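Local atomic coordinates of MamA (Candidatus Magnetobacterium bavaricum, PDB entry 3VTX), a protein that is built from tetratricopeptide repeats, helical units that in other members of this family commonly form scaffolds for protein-protein interaction. Residues A[5-16]-A[27-38]; A[55-66]-A[78-86]. All coordinates share one frame; numbering follows the deposited sequence.

How the interactions relate
Two antiparallel helix contacts, in series along a tetratricopeptide repeat chain, illustrate how one architecture tolerates different chemistry. Interaction 1 joins helices 5-18 and 21-34, interaction 2 helices 55-68 and 73-85; their centres lie about 19 Å apart, their nearest atoms about 5 Å, without touching. Helix 39-51 links them: T41 and T48 receive side chains from interaction 1, while L45, Y49 and M50 receive side chains from interaction 2. The first pair approaches more closely, 8.1 Å between the axes of segments 5-16 and 27-34 against 9.0 Å for 55-66 and 78-85, with a glycine and a hydrogen bond from a buried tyrosine to an aspartate. The second is apolar, made chiefly by branched aliphatic side chains.

Interaction 1. Residues A[5-16]-A[27-38]; sequences TTIYMDIGDKKR and AYKKVLKADPNN
Y28 and G12 meet where two successive helices of this tetratricopeptide repeat protein pack antiparallel, segments 5-16 and 27-34 running at 158° with 8.1 Å between their axes. The tyrosine enters as a knob into the hole formed by M9, G12, D13 and R16. G12 CA lies over the face of the Y28 ring, 4.2 Å from its centroid in a CH-pi contact. Y28 OH donates to D13 OD1 over 2.6 Å, with the acceptor in the plane of the ring and the donor arriving on the anti side of the carboxylate.

Beside Y28, A27 CB presses against Y8 O at 3.5 Å. V31 then sends CG2 to Y8 CB, again at 3.5 Å, while its CG1 turns to T5 CG2. On the outer margin K30, whose CG stands anti to the backbone N (chi1 180°), brings its chain across the phenol of Y8 and places CD 3.6 Å from the ring centroid, over one face. At the far end T5 OG1 makes a weak 3.4 Å hydrogen bond to D35 OD2.

The second shell steadies these groups: D13 OD2 forms a salt bridge with K44, and R16 another with D51, both from helix 39-51. D35 OD2 also receives a straight bond (179°) from N38 ND2, 3.1 Å away, which lies above the carboxylate plane, while N38 OD1 turns to T41 OG1.

Interaction 2. Residues A[55-66]-A[78-86]; sequences PNDAIESLKKFV and ILGSANFMI
I59 drives its side chain into the surface of helix 73-85, and the path of its atoms traces the core of this antiparallel helix pair in a tetratricopeptide repeat array. Segments 55-66 and 78-85 run at 144° to each other, their axes 9.0 Å apart at closest approach. The bond from CA to CB of I59 runs beside the partner rather than at it, and the side chain then forks into two branches. I59 CG2, the short one, meets L79 CD1 at 4.1 Å. I59 CG1 stands anti to the carbonyl carbon (chi1 -72°) and presses on A82 CB at 3.5 Å, tighter than usual for two carbons. Beyond it the chain runs on extended, and I59 CD1 meets I86 CD1 tip to tip, also at 3.5 Å. Beside the same methyl, the amide oxygen N83 OD1 lies at the margin of an otherwise apolar contact.

The residues flanking I59 extend the seam in both directions. Toward the start of its helix, P55 lays its ring on the partner: CB rests against A82 CB, and P55 CG touches both M85 CB, 3.8 Å away, and I86 CG2. Toward the other end of segment 55-66, L62 and V66 continue the contact by meeting L79 of the partner, which crosses I59 at about a right angle. L79 CD1 also reaches L62 CB, while L79 CD2 touches V66 CG2 at 3.9 Å. L62 in turn sends CD1 to I78 CG2, 3.6 Å away, again with the two chains nearly perpendicular.

This layer of aliphatic packing lies between further helices of an all-helical chain. A58, S61 and M85 lean on helix 39-51, whereas L79 and N83 also touch helix 89-102, and S81 and F84 face helix 107-119.

Interaction 1. Residues A[5-16]-A[27-38]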
loop_
_atom_site.group_PDB
_atom_site.type_symbol
_atom_site.label_atom_id
_atom_site.label_comp_id
_atom_site.label_asym_id
_atom_site.label_seq_id
_atom_site.Cartn_x
_atom_site.Cartn_y
_atom_site.Cartn_z
ATOM N N THR A 5 -6.816 21.845 19.117
ATOM C CA THR A 5 -6.624 20.694 18.284
ATOM C C THR A 5 -7.282 20.994 16.944
ATOM O O THR A 5 -6.710 20.690 15.884
ATOM C CB THR A 5 -7.229 19.417 18.909
ATOM O OG1 THR A 5 -6.344 18.901 19.916
ATOM C CG2 THR A 5 -7.409 18.317 17.876
ATOM N N THR A 6 -8.487 21.590 16.982
ATOM C CA THR A 6 -9.226 21.859 15.771
ATOM C C THR A 6 -8.532 22.900 14.927
ATOM O O THR A 6 -8.397 22.730 13.713
ATOM C CB THR A 6 -10.687 22.350 16.111
ATOM O OG1 THR A 6 -11.193 21.534 17.186
ATOM C CG2 THR A 6 -11.585 22.230 14.868
ATOM N N ILE A 7 -8.060 23.971 15.546
ATOM C CA ILE A 7 -7.487 25.028 14.762
ATOM C C ILE A 7 -6.189 24.505 14.090
ATOM O O ILE A 7 -5.987 24.679 12.895
ATOM C CB ILE A 7 -7.171 26.277 15.583
ATOM C CG1 ILE A 7 -8.457 26.905 16.207
ATOM C CG2 ILE A 7 -6.434 27.310 14.692
ATOM C CD1 ILE A 7 -8.185 27.778 17.489
ATOM N N TYR A 8 -5.306 23.909 14.869
ATOM C CA TYR A 8 -4.032 23.380 14.253
ATOM C C TYR A 8 -4.230 22.222 13.283
ATOM O O TYR A 8 -3.564 22.167 12.238
ATOM C CB TYR A 8 -3.017 23.018 15.321
ATOM C CG TYR A 8 -2.451 24.281 15.888
ATOM C CD1 TYR A 8 -1.701 25.116 15.069
ATOM C CD2 TYR A 8 -2.753 24.710 17.183
ATOM C CE1 TYR A 8 -1.180 26.317 15.520
ATOM C CE2 TYR A 8 -2.216 25.961 17.675
ATOM C CZ TYR A 8 -1.442 26.759 16.813
ATOM O OH TYR A 8 -0.879 27.983 17.183
ATOM N N MET A 9 -5.143 21.313 13.581
ATOM C CA MET A 9 -5.420 20.303 12.586
ATOM C C MET A 9 -5.865 20.951 11.259
ATOM O O MET A 9 -5.430 20.536 10.200
ATOM C CB MET A 9 -6.416 19.260 13.096
ATOM C CG MET A 9 -6.368 17.974 12.296
ATOM S SD MET A 9 -7.678 16.796 12.853
ATOM C CE MET A 9 -7.604 16.982 14.666
ATOM N N ASP A 10 -6.775 21.943 11.268
ATOM C CA ASP A 10 -7.210 22.648 10.001
ATOM C C ASP A 10 -6.061 23.291 9.247
ATOM O O ASP A 10 -5.987 23.280 8.014
ATOM C CB ASP A 10 -8.193 23.823 10.278
ATOM C CG ASP A 10 -8.371 24.771 9.032
ATOM O OD1 ASP A 10 -8.850 24.266 7.981
ATOM O OD2 ASP A 10 -8.013 25.998 9.092
ATOM N N ILE A 11 -5.193 23.972 9.989
ATOM C CA ILE A 11 -3.991 24.604 9.381
ATOM C C ILE A 11 -3.188 23.512 8.674
ATOM O O ILE A 11 -2.857 23.614 7.487
ATOM C CB ILE A 11 -3.141 25.359 10.430
ATOM C CG1 ILE A 11 -3.891 26.619 10.915
ATOM C CG2 ILE A 11 -1.782 25.789 9.845
ATOM C CD1 ILE A 11 -3.414 27.150 12.238
ATOM N N GLY A 12 -2.976 22.403 9.374
ATOM C CA GLY A 12 -2.191 21.321 8.753
ATOM C C GLY A 12 -2.826 20.792 7.490
ATOM O O GLY A 12 -2.168 20.570 6.483
ATOM N N ASP A 13 -4.150 20.587 7.539
ATOM C CA ASP A 13 -4.828 20.034 6.386
ATOM C C ASP A 13 -4.671 20.930 5.178
ATOM O O ASP A 13 -4.494 20.469 4.071
ATOM C CB ASP A 13 -6.309 19.867 6.711
ATOM C CG ASP A 13 -6.565 18.741 7.646
ATOM O OD1 ASP A 13 -5.705 17.818 7.780
ATOM O OD2 ASP A 13 -7.669 18.706 8.225
ATOM N N LYS A 14 -4.823 22.224 5.396
ATOM C CA LYS A 14 -4.810 23.204 4.306
ATOM C C LYS A 14 -3.362 23.352 3.763
ATOM O O LYS A 14 -3.141 23.521 2.587
ATOM C CB LYS A 14 -5.264 24.567 4.818
ATOM C CG LYS A 14 -6.766 24.831 4.787
ATOM C CD LYS A 14 -7.156 25.916 5.791
ATOM C CE LYS A 14 -6.496 27.277 5.510
ATOM N NZ LYS A 14 -7.386 28.392 6.070
ATOM N N LYS A 15 -2.397 23.317 4.667
ATOM C CA LYS A 15 -0.983 23.299 4.211
ATOM C C LYS A 15 -0.626 22.063 3.431
ATOM O O LYS A 15 0.023 22.155 2.405
ATOM C CB LYS A 15 -0.067 23.549 5.399
ATOM C CG LYS A 15 -0.042 25.012 5.822
ATOM C CD LYS A 15 0.944 25.346 6.935
ATOM C CE LYS A 15 0.860 26.805 7.429
ATOM N NZ LYS A 15 2.003 27.164 8.357
ATOM N N ARG A 16 -1.073 20.890 3.873
ATOM C CA ARG A 16 -0.826 19.705 3.164
ATOM C C ARG A 16 -1.434 19.804 1.709
ATOM O O ARG A 16 -0.783 19.500 0.696
ATOM C CB ARG A 16 -1.421 18.529 3.937
ATOM C CG ARG A 16 -1.061 17.186 3.324
ATOM C CD ARG A 16 -1.693 16.076 4.110
ATOM N NE ARG A 16 -1.483 14.851 3.400
ATOM C CZ ARG A 16 -2.247 13.789 3.491
ATOM N NH1 ARG A 16 -1.957 12.759 2.745
ATOM N NH2 ARG A 16 -3.333 13.786 4.259
ATOM N N ALA A 27 2.169 21.843 12.052
ATOM C CA ALA A 27 0.861 21.984 12.625
ATOM C C ALA A 27 0.358 20.688 13.322
ATOM O O ALA A 27 -0.122 20.716 14.451
ATOM C CB ALA A 27 -0.127 22.458 11.553
ATOM N N TYR A 28 0.620 19.510 12.722
ATOM C CA TYR A 28 0.173 18.267 13.287
ATOM C C TYR A 28 0.962 17.902 14.511
ATOM O O TYR A 28 0.389 17.425 15.545
ATOM C CB TYR A 28 0.267 17.190 12.202
ATOM C CG TYR A 28 -0.660 17.301 10.981
ATOM C CD1 TYR A 28 -1.977 17.717 11.079
ATOM C CD2 TYR A 28 -0.234 16.884 9.732
ATOM C CE1 TYR A 28 -2.770 17.821 9.972
ATOM C CE2 TYR A 28 -1.066 16.907 8.636
ATOM C CZ TYR A 28 -2.341 17.357 8.770
ATOM O OH TYR A 28 -3.132 17.362 7.676
ATOM N N LYS A 29 2.261 18.246 14.504
ATOM C CA LYS A 29 3.089 18.045 15.644
ATOM C C LYS A 29 2.609 18.911 16.838
ATOM O O LYS A 29 2.734 18.470 18.011
ATOM C CB LYS A 29 4.546 18.244 15.372
ATOM C CG LYS A 29 5.240 17.117 14.557
ATOM C CD LYS A 29 6.672 17.375 14.287
ATOM C CE LYS A 29 7.368 16.255 13.580
ATOM N NZ LYS A 29 8.780 16.648 13.312
ATOM N N LYS A 30 2.144 20.117 16.525
ATOM C CA LYS A 30 1.654 21.051 17.562
ATOM C C LYS A 30 0.370 20.420 18.189
ATOM O O LYS A 30 0.270 20.362 19.422
ATOM C CB LYS A 30 1.389 22.393 16.961
ATOM C CG LYS A 30 0.854 23.442 18.050
ATOM C CD LYS A 30 1.255 24.878 17.769
ATOM C CE LYS A 30 1.065 25.780 19.044
ATOM N NZ LYS A 30 1.812 25.153 20.210
ATOM N N VAL A 31 -0.510 19.881 17.356
ATOM C CA VAL A 31 -1.693 19.142 17.844
ATOM C C VAL A 31 -1.276 18.058 18.829
ATOM O O VAL A 31 -1.847 17.921 19.930
ATOM C CB VAL A 31 -2.508 18.571 16.740
ATOM C CG1 VAL A 31 -3.634 17.629 17.313
ATOM C CG2 VAL A 31 -3.086 19.606 15.860
ATOM N N LEU A 32 -0.256 17.273 18.443
ATOM C CA LEU A 32 0.172 16.102 19.171
ATOM C C LEU A 32 0.952 16.428 20.427
ATOM O O LEU A 32 1.014 15.593 21.326
ATOM C CB LEU A 32 0.973 15.161 18.249
ATOM C CG LEU A 32 0.133 14.525 17.147
ATOM C CD1 LEU A 32 1.022 13.769 16.063
ATOM C CD2 LEU A 32 -0.924 13.487 17.710
ATOM N N LYS A 33 1.534 17.629 20.500
ATOM C CA LYS A 33 2.221 18.093 21.724
ATOM C C LYS A 33 1.197 18.185 22.872
ATOM O O LYS A 33 1.497 17.784 23.981
ATOM C CB LYS A 33 2.862 19.503 21.568
ATOM C CG LYS A 33 4.069 19.689 20.646
ATOM C CD LYS A 33 4.381 21.245 20.571
ATOM C CE LYS A 33 5.509 21.701 19.622
ATOM N NZ LYS A 33 5.478 21.225 18.180
ATOM N N ALA A 34 0.015 18.708 22.540
ATOM C CA ALA A 34 -1.079 19.000 23.450
ATOM C C ALA A 34 -1.985 17.803 23.676
ATOM O O ALA A 34 -2.530 17.627 24.790
ATOM C CB ALA A 34 -1.918 20.213 22.873
ATOM N N ASP A 35 -2.143 16.971 22.635
ATOM C CA ASP A 35 -3.116 15.883 22.589
ATOM C C ASP A 35 -2.459 14.698 21.900
ATOM O O ASP A 35 -2.778 14.416 20.743
ATOM C CB ASP A 35 -4.331 16.361 21.796
ATOM C CG ASP A 35 -5.537 15.360 21.823
ATOM O OD1 ASP A 35 -5.480 14.284 22.490
ATOM O OD2 ASP A 35 -6.501 15.684 21.092
ATOM N N PRO A 36 -1.526 14.039 22.591
ATOM C CA PRO A 36 -0.715 13.016 21.923
ATOM C C PRO A 36 -1.439 11.786 21.487
ATOM O O PRO A 36 -0.840 10.976 20.753
ATOM C CB PRO A 36 0.367 12.634 22.953
ATOM C CG PRO A 36 -0.001 13.347 24.234
ATOM C CD PRO A 36 -1.163 14.263 23.999
ATOM N N ASN A 37 -2.664 11.580 21.977
ATOM C CA ASN A 37 -3.417 10.413 21.602
ATOM C C ASN A 37 -4.486 10.682 20.538
ATOM O O ASN A 37 -5.383 9.878 20.349
ATOM C CB ASN A 37 -3.988 9.726 22.840
ATOM C CG ASN A 37 -2.888 9.304 23.811
ATOM O OD1 ASN A 37 -3.009 9.541 25.023
ATOM N ND2 ASN A 37 -1.799 8.721 23.297
ATOM N N ASN A 38 -4.352 11.809 19.827
ATOM C CA ASN A 38 -5.282 12.176 18.775
ATOM C C ASN A 38 -5.000 11.257 17.575
ATOM O O ASN A 38 -4.068 11.520 16.797
ATOM C CB ASN A 38 -5.038 13.628 18.386
ATOM C CG ASN A 38 -6.127 14.183 17.504
ATOM O OD1 ASN A 38 -6.257 13.879 16.296
ATOM N ND2 ASN A 38 -6.969 15.002 18.125
#

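Interaction 2. Residues A[55-66]-A[78-86]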
loop_
_atom_site.group_PDB
_atom_site.type_symbol
_atom_site.label_atom_id
_atom_site.label_comp_id
_atom_site.label_asym_id
_atom_site.label_seq_id
_atom_site.Cartn_x
_atom_site.Cartn_y
_atom_site.Cartn_z
ATOM N N PRO A 55 8.817 6.961 4.778
ATOM C CA PRO A 55 8.213 5.946 5.549
ATOM C C PRO A 55 8.821 5.755 6.924
ATOM O O PRO A 55 8.072 5.372 7.869
ATOM C CB PRO A 55 8.383 4.709 4.660
ATOM C CG PRO A 55 9.545 4.991 3.818
ATOM C CD PRO A 55 9.417 6.444 3.534
ATOM N N ASN A 56 10.126 5.966 7.102
ATOM C CA ASN A 56 10.652 5.764 8.467
ATOM C C ASN A 56 9.998 6.689 9.526
ATOM O O ASN A 56 9.646 6.251 10.618
ATOM C CB ASN A 56 12.128 5.899 8.497
ATOM C CG ASN A 56 12.604 7.305 8.794
ATOM O OD1 ASN A 56 12.897 7.647 9.968
ATOM N ND2 ASN A 56 12.626 8.198 7.737
ATOM N N ASP A 57 9.764 7.931 9.148
ATOM C CA ASP A 57 9.052 8.910 9.993
ATOM C C ASP A 57 7.570 8.602 10.086
ATOM O O ASP A 57 6.949 8.754 11.125
ATOM C CB ASP A 57 9.351 10.325 9.453
ATOM C CG ASP A 57 10.716 10.834 9.869
ATOM O OD1 ASP A 57 10.951 10.983 11.078
ATOM O OD2 ASP A 57 11.555 11.036 8.990
ATOM N N ALA A 58 6.962 8.180 8.965
ATOM C CA ALA A 58 5.585 7.819 8.998
ATOM C C ALA A 58 5.313 6.729 10.018
ATOM O O ALA A 58 4.334 6.809 10.777
ATOM C CB ALA A 58 5.083 7.420 7.565
ATOM N N ILE A 59 6.142 5.711 10.010
ATOM C CA ILE A 59 5.981 4.538 10.889
ATOM C C ILE A 59 5.986 4.965 12.384
ATOM O O ILE A 59 5.232 4.417 13.207
ATOM C CB ILE A 59 7.092 3.485 10.574
ATOM C CG1 ILE A 59 6.815 2.809 9.225
ATOM C CG2 ILE A 59 7.198 2.385 11.746
ATOM C CD1 ILE A 59 8.062 2.027 8.740
ATOM N N GLU A 60 6.758 6.002 12.740
ATOM C CA GLU A 60 6.753 6.475 14.120
ATOM C C GLU A 60 5.341 6.858 14.544
ATOM O O GLU A 60 4.909 6.474 15.639
ATOM C CB GLU A 60 7.732 7.678 14.313
ATOM C CG GLU A 60 9.195 7.272 13.928
ATOM C CD GLU A 60 10.261 8.394 14.083
ATOM O OE1 GLU A 60 9.901 9.546 14.341
ATOM O OE2 GLU A 60 11.500 8.118 13.902
ATOM N N SER A 61 4.576 7.569 13.700
ATOM C CA SER A 61 3.198 7.930 13.987
ATOM C C SER A 61 2.223 6.769 13.849
ATOM O O SER A 61 1.289 6.658 14.605
ATOM C CB SER A 61 2.659 9.109 13.182
ATOM O OG SER A 61 3.287 10.293 13.629
ATOM N N LEU A 62 2.391 5.969 12.819
ATOM C CA LEU A 62 1.472 4.878 12.543
ATOM C C LEU A 62 1.628 3.820 13.669
ATOM O O LEU A 62 0.618 3.173 14.037
ATOM C CB LEU A 62 1.803 4.232 11.183
ATOM C CG LEU A 62 1.498 5.168 9.997
ATOM C CD1 LEU A 62 2.239 4.690 8.694
ATOM C CD2 LEU A 62 0.037 5.164 9.768
ATOM N N LYS A 63 2.828 3.570 14.203
ATOM C CA LYS A 63 3.004 2.666 15.358
ATOM C C LYS A 63 2.166 3.132 16.573
ATOM O O LYS A 63 1.470 2.302 17.236
ATOM C CB LYS A 63 4.493 2.461 15.788
ATOM C CG LYS A 63 5.235 1.480 14.833
ATOM C CD LYS A 63 6.725 1.495 15.204
ATOM C CE LYS A 63 7.583 0.423 14.502
ATOM N NZ LYS A 63 9.079 0.651 14.991
ATOM N N LYS A 64 2.225 4.423 16.854
ATOM C CA LYS A 64 1.456 5.031 17.966
ATOM C C LYS A 64 -0.047 4.933 17.690
ATOM O O LYS A 64 -0.811 4.570 18.590
ATOM C CB LYS A 64 1.835 6.474 18.192
ATOM C CG LYS A 64 3.225 6.658 18.678
ATOM C CD LYS A 64 3.506 8.170 18.720
ATOM C CE LYS A 64 4.970 8.566 18.999
ATOM N NZ LYS A 64 5.516 7.655 20.025
ATOM N N PHE A 65 -0.473 5.171 16.441
ATOM C CA PHE A 65 -1.848 5.034 16.069
ATOM C C PHE A 65 -2.371 3.617 16.418
ATOM O O PHE A 65 -3.470 3.479 16.969
ATOM C CB PHE A 65 -2.041 5.309 14.581
ATOM C CG PHE A 65 -3.439 5.176 14.077
ATOM C CD1 PHE A 65 -4.013 3.922 13.845
ATOM C CD2 PHE A 65 -4.173 6.284 13.795
ATOM C CE1 PHE A 65 -5.334 3.863 13.352
ATOM C CE2 PHE A 65 -5.501 6.228 13.353
ATOM C CZ PHE A 65 -6.055 4.977 13.115
ATOM N N VAL A 66 -1.653 2.581 16.006
ATOM C CA VAL A 66 -2.217 1.233 16.118
ATOM C C VAL A 66 -2.209 0.756 17.569
ATOM O O VAL A 66 -2.959 -0.179 17.909
ATOM C CB VAL A 66 -1.603 0.192 15.110
ATOM C CG1 VAL A 66 -1.960 0.603 13.681
ATOM C CG2 VAL A 66 -0.099 -0.069 15.276
ATOM N N ILE A 78 -1.039 1.136 5.370
ATOM C CA ILE A 78 0.005 2.136 5.206
ATOM C C ILE A 78 1.195 1.732 6.035
ATOM O O ILE A 78 2.310 1.776 5.547
ATOM C CB ILE A 78 -0.455 3.554 5.537
ATOM C CG1 ILE A 78 -1.633 3.979 4.627
ATOM C CG2 ILE A 78 0.778 4.497 5.452
ATOM C CD1 ILE A 78 -2.375 5.314 5.050
ATOM N N LEU A 79 0.960 1.249 7.244
ATOM C CA LEU A 79 2.023 0.779 8.125
ATOM C C LEU A 79 2.738 -0.384 7.485
ATOM O O LEU A 79 3.943 -0.450 7.451
ATOM C CB LEU A 79 1.452 0.324 9.472
ATOM C CG LEU A 79 2.454 -0.299 10.503
ATOM C CD1 LEU A 79 3.651 0.650 10.734
ATOM C CD2 LEU A 79 1.741 -0.658 11.872
ATOM N N GLY A 80 1.982 -1.327 6.964
ATOM C CA GLY A 80 2.674 -2.477 6.328
ATOM C C GLY A 80 3.409 -2.126 5.045
ATOM O O GLY A 80 4.525 -2.586 4.820
ATOM N N SER A 81 2.802 -1.289 4.229
ATOM C CA SER A 81 3.480 -0.727 3.032
ATOM C C SER A 81 4.788 -0.010 3.381
ATOM O O SER A 81 5.827 -0.198 2.732
ATOM C CB SER A 81 2.536 0.188 2.227
ATOM O OG SER A 81 1.435 -0.496 1.680
ATOM N N ALA A 82 4.748 0.799 4.420
ATOM C CA ALA A 82 5.929 1.524 4.883
ATOM C C ALA A 82 7.023 0.598 5.378
ATOM O O ALA A 82 8.238 0.813 5.152
ATOM C CB ALA A 82 5.509 2.504 6.043
ATOM N N ASN A 83 6.609 -0.430 6.109
ATOM C CA ASN A 83 7.548 -1.424 6.625
ATOM C C ASN A 83 8.239 -2.129 5.477
ATOM O O ASN A 83 9.450 -2.387 5.546
ATOM C CB ASN A 83 6.777 -2.367 7.570
ATOM C CG ASN A 83 6.700 -1.831 8.983
ATOM O OD1 ASN A 83 7.734 -1.457 9.557
ATOM N ND2 ASN A 83 5.589 -2.118 9.616
ATOM N N PHE A 84 7.522 -2.413 4.396
ATOM C CA PHE A 84 8.178 -3.019 3.215
ATOM C C PHE A 84 9.203 -2.023 2.649
ATOM O O PHE A 84 10.305 -2.405 2.281
ATOM C CB PHE A 84 7.154 -3.372 2.194
ATOM C CG PHE A 84 7.645 -4.080 0.950
ATOM C CD1 PHE A 84 8.609 -5.080 0.998
ATOM C CD2 PHE A 84 6.988 -3.833 -0.266
ATOM C CE1 PHE A 84 8.943 -5.745 -0.140
ATOM C CE2 PHE A 84 7.381 -4.516 -1.411
ATOM C CZ PHE A 84 8.325 -5.457 -1.320
ATOM N N MET A 85 8.863 -0.732 2.622
ATOM C CA MET A 85 9.796 0.282 2.093
ATOM C C MET A 85 11.081 0.364 2.894
ATOM O O MET A 85 12.131 0.727 2.331
ATOM C CB MET A 85 9.138 1.672 2.019
ATOM C CG MET A 85 8.010 1.741 1.018
ATOM S SD MET A 85 7.229 3.331 1.093
ATOM C CE MET A 85 5.555 2.967 0.553
ATOM N N ILE A 86 11.042 0.098 4.163
ATOM C CA ILE A 86 12.199 0.214 5.033
ATOM C C ILE A 86 12.855 -1.155 5.325
ATOM O O ILE A 86 13.703 -1.261 6.215
ATOM C CB ILE A 86 11.896 0.957 6.324
ATOM C CG1 ILE A 86 11.008 0.173 7.270
ATOM C CG2 ILE A 86 11.397 2.424 6.030
ATOM C CD1 ILE A 86 11.242 0.567 8.781
#